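OBG-type G domain-containing protein (PDB 2E87) is of unknown cellular function but binds GDP in an OBG-type G domain joined to a NOG1-like helical domain, and probably works as a GTP-binding protein. Local coordinates at residues V84-R88 and D89-K93; R141-D144 and D145-Y149; G223-D226 and R227-E231; F262-E265 and E266-L270; E328-I331 and K332-P336. One frame throughout, in Å; residues are numbered along the deposited sequence.

Contact 1. Residues V84-R88 and D89-K93; sequences VLVDR and DTFHK. With SO4 (sulfate ion), chain B.
At D87 the backbone leaves helical geometry with a positive phi (76°) and at once starts the next helix, its carbonyl O accepting from F91 N at 3.0 Å, one residue ahead of the bond from H92 N to R88 O. The D87 side chain caps this helix start as its N-cap. With CG anti to the backbone N (chi1 -169°), the carboxylate swings over T90, and OD1 takes two bonds: T90 N at 2.8 Å through its anti lone pair, and T90 OG1, also at 2.8 Å, from above the carboxylate plane. With an alanine here, T90 N and the T90 hydroxyl would probably lose their common acceptor and the first helical turn its cap. Further along, K93 NZ reaches the syn lone pair of D89 OD1 (2.9 Å). The H92 ring turns its NE2 edge to sulfate O2 (3.2 Å), an ion that S72 also holds and that probably came from the crystallisation liquor. V86 CG2 touches F91 CD1 at 3.9 Å. This apolar pair links helices 76-86 and 88-117 and rests on helix 144-156, where V86 meets A153, F91 meets L150, and Y149 OH bonds to V86 O.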
# COMPACT_ATOMS: atom_id res chain seq x y z
N VAL A 84 5.10 1.93 -6.50
CA VAL A 84 4.54 2.30 -7.79
C VAL A 84 3.82 3.64 -7.74
O VAL A 84 3.94 4.44 -8.65
CB VAL A 84 3.53 1.24 -8.31
CG1 VAL A 84 2.57 1.86 -9.31
CG2 VAL A 84 4.27 0.11 -8.96
N LEU A 85 3.08 3.88 -6.68
CA LEU A 85 2.31 5.11 -6.56
C LEU A 85 3.05 6.39 -6.14
O LEU A 85 2.70 7.48 -6.60
CB LEU A 85 1.14 4.89 -5.59
CG LEU A 85 0.08 3.87 -5.99
CD1 LEU A 85 -0.98 3.77 -4.91
CD2 LEU A 85 -0.54 4.30 -7.30
N VAL A 86 4.04 6.28 -5.26
CA VAL A 86 4.70 7.50 -4.78
C VAL A 86 6.21 7.41 -4.71
O VAL A 86 6.86 8.38 -4.32
CB VAL A 86 4.17 7.85 -3.37
CG1 VAL A 86 2.65 7.87 -3.39
CG2 VAL A 86 4.64 6.82 -2.34
N ASP A 87 6.75 6.25 -5.08
CA ASP A 87 8.19 5.97 -5.07
C ASP A 87 8.77 5.73 -3.68
O ASP A 87 8.95 6.65 -2.90
CB ASP A 87 8.99 7.10 -5.74
CG ASP A 87 10.44 6.70 -5.96
OD1 ASP A 87 11.29 7.01 -5.11
OD2 ASP A 87 10.71 6.04 -6.98
N ARG A 88 9.09 4.47 -3.40
CA ARG A 88 9.61 4.07 -2.11
C ARG A 88 10.80 4.89 -1.60
O ARG A 88 10.83 5.29 -0.44
CB ARG A 88 10.02 2.60 -2.13
CG ARG A 88 10.43 2.08 -0.76
CD ARG A 88 11.51 1.04 -0.86
NE ARG A 88 11.09 -0.12 -1.64
CZ ARG A 88 10.43 -1.16 -1.14
NH1 ARG A 88 10.12 -1.19 0.16
NH2 ARG A 88 10.09 -2.17 -1.93
N ASP A 89 11.79 5.10 -2.46
CA ASP A 89 13.00 5.82 -2.07
C ASP A 89 12.71 7.27 -1.71
O ASP A 89 13.26 7.81 -0.76
CB ASP A 89 14.05 5.70 -3.18
CG ASP A 89 15.37 6.37 -2.81
OD1 ASP A 89 15.65 7.46 -3.35
OD2 ASP A 89 16.13 5.80 -1.98
N THR A 90 11.82 7.90 -2.46
CA THR A 90 11.43 9.27 -2.20
C THR A 90 10.69 9.36 -0.86
O THR A 90 10.91 10.28 -0.07
CB THR A 90 10.51 9.81 -3.32
OG1 THR A 90 11.22 9.79 -4.56
CG2 THR A 90 10.07 11.24 -3.03
N PHE A 91 9.82 8.39 -0.61
CA PHE A 91 9.05 8.37 0.63
C PHE A 91 9.98 8.26 1.83
O PHE A 91 9.87 9.05 2.77
CB PHE A 91 8.06 7.21 0.63
CG PHE A 91 6.88 7.43 1.54
CD1 PHE A 91 5.81 8.22 1.13
CD2 PHE A 91 6.87 6.88 2.81
CE1 PHE A 91 4.75 8.45 1.98
CE2 PHE A 91 5.81 7.11 3.68
CZ PHE A 91 4.75 7.90 3.27
N HIS A 92 10.89 7.29 1.81
CA HIS A 92 11.81 7.09 2.91
C HIS A 92 12.61 8.34 3.21
O HIS A 92 12.83 8.68 4.38
CB HIS A 92 12.78 5.93 2.62
CG HIS A 92 12.27 4.60 3.08
ND1 HIS A 92 12.65 3.41 2.48
CD2 HIS A 92 11.42 4.26 4.08
CE1 HIS A 92 12.06 2.40 3.10
NE2 HIS A 92 11.31 2.89 4.07
N LYS A 93 13.05 9.02 2.16
CA LYS A 93 13.85 10.22 2.30
C LYS A 93 13.08 11.41 2.82
O LYS A 93 13.62 12.22 3.59
CB LYS A 93 14.53 10.57 0.98
CG LYS A 93 15.68 9.65 0.68
CD LYS A 93 16.28 9.88 -0.68
CE LYS A 93 17.40 8.87 -0.91
NZ LYS A 93 17.94 8.93 -2.28
S SO4 B . 10.54 1.55 7.59
O1 SO4 B . 9.63 0.79 8.55
O2 SO4 B . 9.80 2.68 6.85
O3 SO4 B . 11.63 2.16 8.49
O4 SO4 B . 11.05 0.59 6.54

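Contact 2. Residues R141-D144 and D145-Y149; sequences RDID and DRLRY
D144 and R148, one helical turn apart, form the charged part of this contact. R148 extends from CG to NE and gives its NE hydrogen to D144 OD1 at 2.9 Å. The oxygen lies in the guanidinium plane, but the donor comes to the carboxylate from above, 43° out of its plane. The two flat groups stand 84° apart, so the salt bridge has a single direct bond instead of a flat two-pronged pairing. D144 OD2 faces other partners: it accepts from A14 N, and from water 3 at 2.8 Å, which in turn accepts from R148 NH2.

Among the backbone bonds, L147 N meets I143 O at 2.9 Å and R148 N meets D144 O, opening helix 144-156 with I143 at the N-cap. Just before it the chain breaks from helix 122-142, and water fills in for direct i to i+4 bonds. Water 1 links R141 O (2.8 Å) to D145 N (3.0 Å), while water 2 links D142 O (3.0 Å) to R146 N (3.0 Å).

The apolar share falls to I143 and L147. I143 CG1 sits between the backbone N and the carbonyl carbon (chi1 66°), which carries CD1 to within 4.0 Å of L147 CG; I143 also leans on A101 of helix 88-117, and L147 on V11.

The chemistry thus implies a helix junction where two waters stand in for two missing i to i+4 bonds, with D144 shared between R148 and the N-terminal segment at A14.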
# COMPACT_ATOMS: atom_id res chain seq x y z
N ARG A 141 11.73 25.28 6.53
CA ARG A 141 11.68 25.60 5.11
C ARG A 141 12.61 24.67 4.35
O ARG A 141 12.36 24.38 3.19
CB ARG A 141 12.01 27.07 4.85
CG ARG A 141 10.88 27.96 5.34
CD ARG A 141 11.06 29.41 5.01
NE ARG A 141 10.01 30.23 5.62
CZ ARG A 141 10.22 31.13 6.58
NH1 ARG A 141 11.46 31.34 7.03
NH2 ARG A 141 9.21 31.84 7.07
N ASP A 142 13.64 24.15 5.01
CA ASP A 142 14.53 23.22 4.34
C ASP A 142 13.74 21.96 3.94
O ASP A 142 14.04 21.34 2.92
CB ASP A 142 15.68 22.78 5.25
CG ASP A 142 16.69 23.88 5.52
OD1 ASP A 142 16.80 24.81 4.70
OD2 ASP A 142 17.41 23.79 6.55
N ILE A 143 12.75 21.57 4.75
CA ILE A 143 11.96 20.37 4.44
C ILE A 143 10.55 20.62 3.91
O ILE A 143 9.78 19.67 3.76
CB ILE A 143 11.83 19.42 5.67
CG1 ILE A 143 11.00 20.08 6.76
CG2 ILE A 143 13.20 19.04 6.21
CD1 ILE A 143 10.57 19.12 7.85
N ASP A 144 10.21 21.87 3.61
CA ASP A 144 8.87 22.22 3.12
C ASP A 144 8.46 21.39 1.88
O ASP A 144 7.32 20.89 1.82
CB ASP A 144 8.78 23.72 2.78
CG ASP A 144 7.33 24.21 2.62
OD1 ASP A 144 7.04 24.94 1.65
OD2 ASP A 144 6.48 23.87 3.47
N ASP A 145 9.35 21.28 0.90
CA ASP A 145 9.04 20.49 -0.29
C ASP A 145 8.73 19.04 0.13
O ASP A 145 7.80 18.42 -0.38
CB ASP A 145 10.19 20.49 -1.30
CG ASP A 145 10.24 21.75 -2.15
OD1 ASP A 145 9.24 22.51 -2.16
OD2 ASP A 145 11.29 21.97 -2.82
N ARG A 146 9.53 18.50 1.04
CA ARG A 146 9.29 17.14 1.52
C ARG A 146 7.92 17.05 2.22
O ARG A 146 7.20 16.08 2.04
CB ARG A 146 10.38 16.70 2.50
CG ARG A 146 11.73 16.39 1.90
CD ARG A 146 12.62 15.82 3.00
NE ARG A 146 14.03 15.69 2.65
CZ ARG A 146 14.83 16.71 2.36
NH1 ARG A 146 14.36 17.95 2.37
NH2 ARG A 146 16.10 16.48 2.07
N LEU A 147 7.55 18.05 3.00
CA LEU A 147 6.26 18.01 3.68
C LEU A 147 5.14 18.07 2.65
O LEU A 147 4.16 17.34 2.73
CB LEU A 147 6.12 19.17 4.64
CG LEU A 147 7.06 19.21 5.85
CD1 LEU A 147 6.86 20.56 6.55
CD2 LEU A 147 6.78 18.04 6.80
N ARG A 148 5.31 18.95 1.67
CA ARG A 148 4.31 19.09 0.64
C ARG A 148 4.16 17.78 -0.13
O ARG A 148 3.05 17.35 -0.41
CB ARG A 148 4.68 20.26 -0.26
CG ARG A 148 4.38 21.59 0.42
CD ARG A 148 5.05 22.77 -0.26
NE ARG A 148 4.64 24.00 0.41
CZ ARG A 148 3.43 24.54 0.30
NH1 ARG A 148 2.51 23.96 -0.47
NH2 ARG A 148 3.13 25.61 0.99
N TYR A 149 5.28 17.15 -0.45
CA TYR A 149 5.23 15.87 -1.14
C TYR A 149 4.53 14.81 -0.27
O TYR A 149 3.71 14.05 -0.77
CB TYR A 149 6.64 15.39 -1.48
CG TYR A 149 6.74 13.88 -1.65
CD1 TYR A 149 6.34 13.26 -2.84
CD2 TYR A 149 7.22 13.07 -0.61
CE1 TYR A 149 6.41 11.86 -2.98
CE2 TYR A 149 7.30 11.68 -0.74
CZ TYR A 149 6.89 11.08 -1.92
OH TYR A 149 6.94 9.71 -2.03
O HOH W 1 11.92 22.75 0.92
O HOH W 2 12.25 19.65 1.12
O HOH W 3 5.11 26.35 3.47

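Contact 3. Residues G223-D226 and R227-E231; sequences GLLD and RPISE
D226 and R227 are neighbours in sequence whose side chains run alongside each other, and here the contact is tight. The carboxylate and guanidinium planes are only 6° apart but stepped, so R227 NH2 meets D226 OD1 (2.7 Å) from above the carboxylate plane. The companion bond from R227 NE to D226 OD2 (2.6 Å) is bent and weak. From the opposite face G223 N reaches OD1 at 2.7 Å and nearly straight (172°), while G223 CA lies 3.6 Å above the guanidinium plane. A bend at chi3 (57°) folds the arginine back over the turn.

The other side is looser. L225 CD2 only approaches I229 CD1 at 4.3 Å, although L225 is itself buried against V171 and V274. Water 4 lies between L224 O (2.9 Å) and R227 O (2.8 Å), and past I229 the chain runs to the exposed, poorly ordered E231.

G223 ends a D-T-P-G sequence, the DxxG motif of G domains, so this turn is consistent with switch II. D226 lies about 4 Å, side chain to side chain, from the GDP-binding K180, so its negative charge probably bears on that lysine, beside the nucleotide site, while it ties the G223 peptide to R227.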
# COMPACT_ATOMS: atom_id res chain seq x y z
N GLY A 223 -7.08 -5.52 -17.56
CA GLY A 223 -6.13 -4.43 -17.67
C GLY A 223 -4.77 -4.75 -17.09
O GLY A 223 -3.87 -3.92 -17.18
N LEU A 224 -4.61 -5.94 -16.53
CA LEU A 224 -3.34 -6.34 -15.93
C LEU A 224 -2.74 -7.61 -16.55
O LEU A 224 -1.60 -7.61 -17.02
CB LEU A 224 -3.53 -6.52 -14.41
CG LEU A 224 -4.09 -5.32 -13.60
CD1 LEU A 224 -4.30 -5.72 -12.14
CD2 LEU A 224 -3.12 -4.12 -13.67
N LEU A 225 -3.50 -8.70 -16.55
CA LEU A 225 -3.00 -9.95 -17.10
C LEU A 225 -3.81 -10.38 -18.30
O LEU A 225 -3.97 -11.58 -18.56
CB LEU A 225 -2.99 -11.04 -16.03
CG LEU A 225 -1.96 -10.82 -14.92
CD1 LEU A 225 -2.06 -11.92 -13.90
CD2 LEU A 225 -0.55 -10.79 -15.52
N ASP A 226 -4.29 -9.40 -19.06
CA ASP A 226 -5.10 -9.64 -20.24
C ASP A 226 -4.44 -9.07 -21.49
O ASP A 226 -5.11 -8.84 -22.50
CB ASP A 226 -6.49 -9.02 -20.06
CG ASP A 226 -6.44 -7.52 -19.91
OD1 ASP A 226 -7.51 -6.89 -19.82
OD2 ASP A 226 -5.31 -6.99 -19.88
N ARG A 227 -3.14 -8.82 -21.40
CA ARG A 227 -2.40 -8.29 -22.53
C ARG A 227 -0.90 -8.44 -22.31
O ARG A 227 -0.44 -8.55 -21.18
CB ARG A 227 -2.75 -6.82 -22.75
CG ARG A 227 -2.31 -5.92 -21.64
CD ARG A 227 -3.18 -4.69 -21.62
NE ARG A 227 -4.58 -5.06 -21.48
CZ ARG A 227 -5.57 -4.19 -21.32
NH1 ARG A 227 -5.32 -2.89 -21.28
NH2 ARG A 227 -6.82 -4.63 -21.21
N PRO A 228 -0.12 -8.46 -23.40
CA PRO A 228 1.34 -8.61 -23.33
C PRO A 228 1.93 -7.69 -22.26
O PRO A 228 1.68 -6.49 -22.26
CB PRO A 228 1.79 -8.22 -24.73
CG PRO A 228 0.68 -8.70 -25.57
CD PRO A 228 -0.54 -8.24 -24.80
N ILE A 229 2.69 -8.28 -21.34
CA ILE A 229 3.32 -7.53 -20.26
C ILE A 229 4.50 -6.77 -20.84
O ILE A 229 4.77 -5.64 -20.45
CB ILE A 229 3.82 -8.47 -19.13
CG1 ILE A 229 2.69 -9.39 -18.67
CG2 ILE A 229 4.32 -7.66 -17.94
CD1 ILE A 229 3.11 -10.45 -17.66
N SER A 230 5.18 -7.39 -21.80
CA SER A 230 6.34 -6.80 -22.47
C SER A 230 6.05 -5.43 -23.08
O SER A 230 6.87 -4.52 -22.99
CB SER A 230 6.84 -7.73 -23.56
OG SER A 230 7.23 -8.97 -23.01
N GLU A 231 4.89 -5.30 -23.70
CA GLU A 231 4.48 -4.03 -24.32
C GLU A 231 4.11 -2.99 -23.26
O GLU A 231 3.24 -2.15 -23.51
CB GLU A 231 3.28 -4.28 -25.24
CG GLU A 231 3.61 -5.00 -26.55
CD GLU A 231 3.68 -4.05 -27.73
OE1 GLU A 231 2.61 -3.53 -28.15
OE2 GLU A 231 4.79 -3.80 -28.25
O HOH W 4 -0.16 -6.53 -19.29

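Contact 4. Residues F262-E265 and E266-L270; sequences FPLE and EQIHL
The F262 ring meets E266 at its edge: OE1 lies near the ring plane, 3.7 Å from CD2, with the carboxylate turned 66° against the ring. H175 stacks on the same phenylalanine. The H269 ring, by contrast, receives E265 O over one face, 3.4 Å above its plane and offset toward the rim. The third flat group is the Q267 amide. Its NE2 donates to F262 O at 2.9 Å, with that oxygen in the amide plane but the donor tilted 32° from the carbonyl plane, while its OE1 accepts from D255 N. The chain, extended beyond CG, spans back past P263 to reach this carbonyl. Were Q267 a leucine, F262 O and D255 N would probably both be left without their mate, and the segment ahead of the helix set free to shift.

P263 is the N-cap residue, and its O takes Q267 N at 3.2 Å and, weakly, E266 N. Its ring also packs beneath the E266 carboxyl, CD to CD at 3.6 Å. F262 comes within about 5 Å of N177, side chain to side chain, near the GDP pocket.

Helix 264-277 is the crossover of a beta-alpha-beta unit between strands 249-254 and 283-287. L264 and I268 (CG to CD1, 4.3 Å) face helix 295-307 at R300, L301 and F304, and Q267 and I268 lie on F254 of strand 249-254.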
# COMPACT_ATOMS: atom_id res chain seq x y z
N PHE A 262 -9.96 -13.14 -29.94
CA PHE A 262 -8.53 -13.37 -29.97
C PHE A 262 -8.31 -14.79 -30.40
O PHE A 262 -8.83 -15.71 -29.77
CB PHE A 262 -7.89 -13.17 -28.59
CG PHE A 262 -8.00 -11.76 -28.08
CD1 PHE A 262 -9.13 -11.34 -27.41
CD2 PHE A 262 -6.99 -10.84 -28.35
CE1 PHE A 262 -9.27 -10.01 -27.02
CE2 PHE A 262 -7.12 -9.51 -27.96
CZ PHE A 262 -8.26 -9.09 -27.30
N PRO A 263 -7.55 -14.99 -31.49
CA PRO A 263 -7.22 -16.31 -32.04
C PRO A 263 -6.57 -17.16 -30.96
O PRO A 263 -5.89 -16.63 -30.08
CB PRO A 263 -6.23 -16.00 -33.17
CG PRO A 263 -6.60 -14.63 -33.60
CD PRO A 263 -6.95 -13.91 -32.31
N LEU A 264 -6.76 -18.47 -31.05
CA LEU A 264 -6.16 -19.39 -30.09
C LEU A 264 -4.65 -19.20 -29.96
O LEU A 264 -4.13 -19.27 -28.85
CB LEU A 264 -6.47 -20.83 -30.49
CG LEU A 264 -5.85 -21.91 -29.62
CD1 LEU A 264 -6.43 -21.87 -28.23
CD2 LEU A 264 -6.10 -23.26 -30.26
N GLU A 265 -3.95 -18.96 -31.07
CA GLU A 265 -2.50 -18.77 -31.02
C GLU A 265 -2.10 -17.55 -30.17
O GLU A 265 -1.11 -17.60 -29.45
CB GLU A 265 -1.91 -18.60 -32.43
CG GLU A 265 -2.38 -19.60 -33.48
CD GLU A 265 -3.70 -19.19 -34.16
OE1 GLU A 265 -3.76 -18.08 -34.80
OE2 GLU A 265 -4.67 -19.97 -34.05
N GLU A 266 -2.86 -16.47 -30.27
CA GLU A 266 -2.57 -15.27 -29.49
C GLU A 266 -2.82 -15.52 -27.99
O GLU A 266 -2.11 -15.00 -27.14
CB GLU A 266 -3.42 -14.09 -29.98
CG GLU A 266 -3.04 -13.56 -31.36
CD GLU A 266 -3.83 -12.31 -31.74
OE1 GLU A 266 -4.48 -11.72 -30.85
OE2 GLU A 266 -3.79 -11.91 -32.91
N GLN A 267 -3.83 -16.32 -27.68
CA GLN A 267 -4.12 -16.63 -26.29
C GLN A 267 -2.98 -17.47 -25.76
O GLN A 267 -2.57 -17.31 -24.62
CB GLN A 267 -5.44 -17.41 -26.16
CG GLN A 267 -6.68 -16.61 -26.46
CD GLN A 267 -7.94 -17.47 -26.40
OE1 GLN A 267 -8.20 -18.14 -25.40
NE2 GLN A 267 -8.73 -17.46 -27.48
N ILE A 268 -2.44 -18.36 -26.58
CA ILE A 268 -1.32 -19.18 -26.12
C ILE A 268 -0.08 -18.30 -25.88
O ILE A 268 0.65 -18.50 -24.91
CB ILE A 268 -0.97 -20.31 -27.13
CG1 ILE A 268 -1.96 -21.46 -27.00
CG2 ILE A 268 0.43 -20.84 -26.88
CD1 ILE A 268 -1.82 -22.50 -28.12
N HIS A 269 0.16 -17.33 -26.74
CA HIS A 269 1.33 -16.49 -26.52
C HIS A 269 1.22 -15.80 -25.18
O HIS A 269 2.18 -15.75 -24.42
CB HIS A 269 1.48 -15.46 -27.63
CG HIS A 269 1.90 -16.05 -28.94
ND1 HIS A 269 1.80 -15.36 -30.13
CD2 HIS A 269 2.43 -17.26 -29.24
CE1 HIS A 269 2.25 -16.12 -31.11
NE2 HIS A 269 2.64 -17.28 -30.60
N LEU A 270 0.03 -15.28 -24.89
CA LEU A 270 -0.19 -14.58 -23.64
C LEU A 270 -0.01 -15.53 -22.47
O LEU A 270 0.64 -15.18 -21.48
CB LEU A 270 -1.59 -13.96 -23.59
CG LEU A 270 -1.79 -13.03 -22.39
CD1 LEU A 270 -0.82 -11.86 -22.49
CD2 LEU A 270 -3.23 -12.52 -22.36

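Contact 5. Residues E328-I331 and K332-P336; sequences EEII and KTLRP
T333 holds E329 O with two bonds, its hydroxyl OG1 at 2.8 Å and its backbone N at 3.1 Å, which come to the oxygen from opposite faces of the carbonyl plane. OG1 stands anti to the carbonyl carbon of T333 (chi1 -57°), which points the hydroxyl back along the helix toward the residue one turn earlier. The E329 chain bends at chi2 (55°) and brings OE2 within 3.2 Å of the same OG1, so the hydroxyl has a carboxylate oxygen of the same residue beside the peptide oxygen it bonds to. The other carboxylate oxygen, E329 OE1, lies 5.0 Å from K332 NZ, opposite charges near each other but not in contact.

The other i to i+4 backbone bonds run from K332 N to E328 O, L334 N to I330 O (2.8 Å) and R335 N to I331 O (2.9 Å). This is the long helix 323-350, whose early turns lie against the G-domain sheet and whose later turns run beyond it. The ladder is interrupted at P336, whose nitrogen has no bond to the preceding turn, and the helix kinks there.

Away from the polar side, I330 and L334 cross with CG2 4.2 Å from CD1. Both rest on V170 of strand 169-173, I330 also on F209 and L334 on Y216. I331 CG2 lies at the edge of the R335 guanidinium, 4.4 Å from NE. R335 also touches F214 and Y216 of strand 214-220, with long, weak ion pairs to D211 and E339.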
# COMPACT_ATOMS: atom_id res chain seq x y z
N GLU A 328 -13.44 -27.19 -6.46
CA GLU A 328 -12.84 -28.36 -5.85
C GLU A 328 -11.33 -28.27 -5.96
O GLU A 328 -10.61 -28.41 -4.97
CB GLU A 328 -13.29 -29.64 -6.57
CG GLU A 328 -14.65 -30.22 -6.17
CD GLU A 328 -15.05 -31.41 -7.07
OE1 GLU A 328 -14.22 -32.34 -7.25
OE2 GLU A 328 -16.19 -31.41 -7.58
N GLU A 329 -10.86 -28.03 -7.18
CA GLU A 329 -9.43 -27.95 -7.43
C GLU A 329 -8.76 -26.78 -6.69
O GLU A 329 -7.60 -26.89 -6.29
CB GLU A 329 -9.18 -27.85 -8.94
CG GLU A 329 -7.71 -27.89 -9.34
CD GLU A 329 -7.00 -29.12 -8.81
OE1 GLU A 329 -7.56 -30.24 -8.94
OE2 GLU A 329 -5.87 -28.98 -8.28
N ILE A 330 -9.50 -25.69 -6.49
CA ILE A 330 -8.97 -24.52 -5.78
C ILE A 330 -8.70 -24.95 -4.35
O ILE A 330 -7.62 -24.75 -3.82
CB ILE A 330 -9.97 -23.36 -5.75
CG1 ILE A 330 -10.09 -22.75 -7.15
CG2 ILE A 330 -9.57 -22.33 -4.70
CD1 ILE A 330 -11.12 -21.64 -7.24
N ILE A 331 -9.72 -25.55 -3.75
CA ILE A 331 -9.66 -26.02 -2.38
C ILE A 331 -8.54 -27.02 -2.16
O ILE A 331 -7.82 -26.94 -1.17
CB ILE A 331 -10.98 -26.67 -1.99
CG1 ILE A 331 -12.08 -25.61 -1.97
CG2 ILE A 331 -10.84 -27.35 -0.63
CD1 ILE A 331 -13.46 -26.14 -2.21
N LYS A 332 -8.38 -27.96 -3.09
CA LYS A 332 -7.32 -28.95 -2.94
C LYS A 332 -5.94 -28.31 -3.00
O LYS A 332 -5.00 -28.76 -2.34
CB LYS A 332 -7.43 -30.01 -4.04
CG LYS A 332 -6.24 -30.95 -4.09
CD LYS A 332 -6.33 -31.92 -5.26
CE LYS A 332 -5.15 -32.89 -5.25
NZ LYS A 332 -5.28 -33.89 -6.34
N THR A 333 -5.82 -27.25 -3.79
CA THR A 333 -4.55 -26.56 -3.96
C THR A 333 -4.23 -25.60 -2.83
O THR A 333 -3.08 -25.51 -2.40
CB THR A 333 -4.52 -25.73 -5.27
OG1 THR A 333 -4.78 -26.60 -6.39
CG2 THR A 333 -3.17 -25.06 -5.46
N LEU A 334 -5.25 -24.92 -2.33
CA LEU A 334 -5.02 -23.92 -1.30
C LEU A 334 -5.39 -24.22 0.15
O LEU A 334 -5.03 -23.44 1.03
CB LEU A 334 -5.68 -22.62 -1.74
CG LEU A 334 -5.24 -22.07 -3.11
CD1 LEU A 334 -5.93 -20.75 -3.34
CD2 LEU A 334 -3.72 -21.88 -3.16
N ARG A 335 -6.09 -25.32 0.43
CA ARG A 335 -6.46 -25.64 1.81
C ARG A 335 -5.24 -25.73 2.74
O ARG A 335 -5.30 -25.29 3.89
CB ARG A 335 -7.27 -26.93 1.88
CG ARG A 335 -7.64 -27.33 3.29
CD ARG A 335 -8.71 -28.42 3.28
NE ARG A 335 -10.02 -27.87 3.62
CZ ARG A 335 -10.55 -27.89 4.83
NH1 ARG A 335 -9.89 -28.44 5.85
NH2 ARG A 335 -11.74 -27.35 5.03
N PRO A 336 -4.14 -26.32 2.27
CA PRO A 336 -2.98 -26.39 3.16
C PRO A 336 -2.51 -25.00 3.57
O PRO A 336 -2.33 -24.72 4.76
CB PRO A 336 -1.94 -27.17 2.35
CG PRO A 336 -2.45 -27.12 0.93
CD PRO A 336 -3.94 -27.19 1.09

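Contacts 1 and 2 belong to the N-terminal helical domain, contacts 3, 4 and 5 to the G domain. Both of the former mark points where one helix ends and the next begins, and they touch through Y149, which also packs on T90. Contact 1 lies at the surface, where an aspartate caps helix 88-117, whereas contact 2 is partly buried and bridged by water. Contact 3 is the buried one, a loop folded round an aspartate-arginine pair beside the nucleotide site; L270 of contact 4 packs on its backbone. Contacts 4 and 5 are partly buried turns of sheet-covering helices, one using a glutamine amide, the other a threonine hydroxyl, to hold backbone carbonyls.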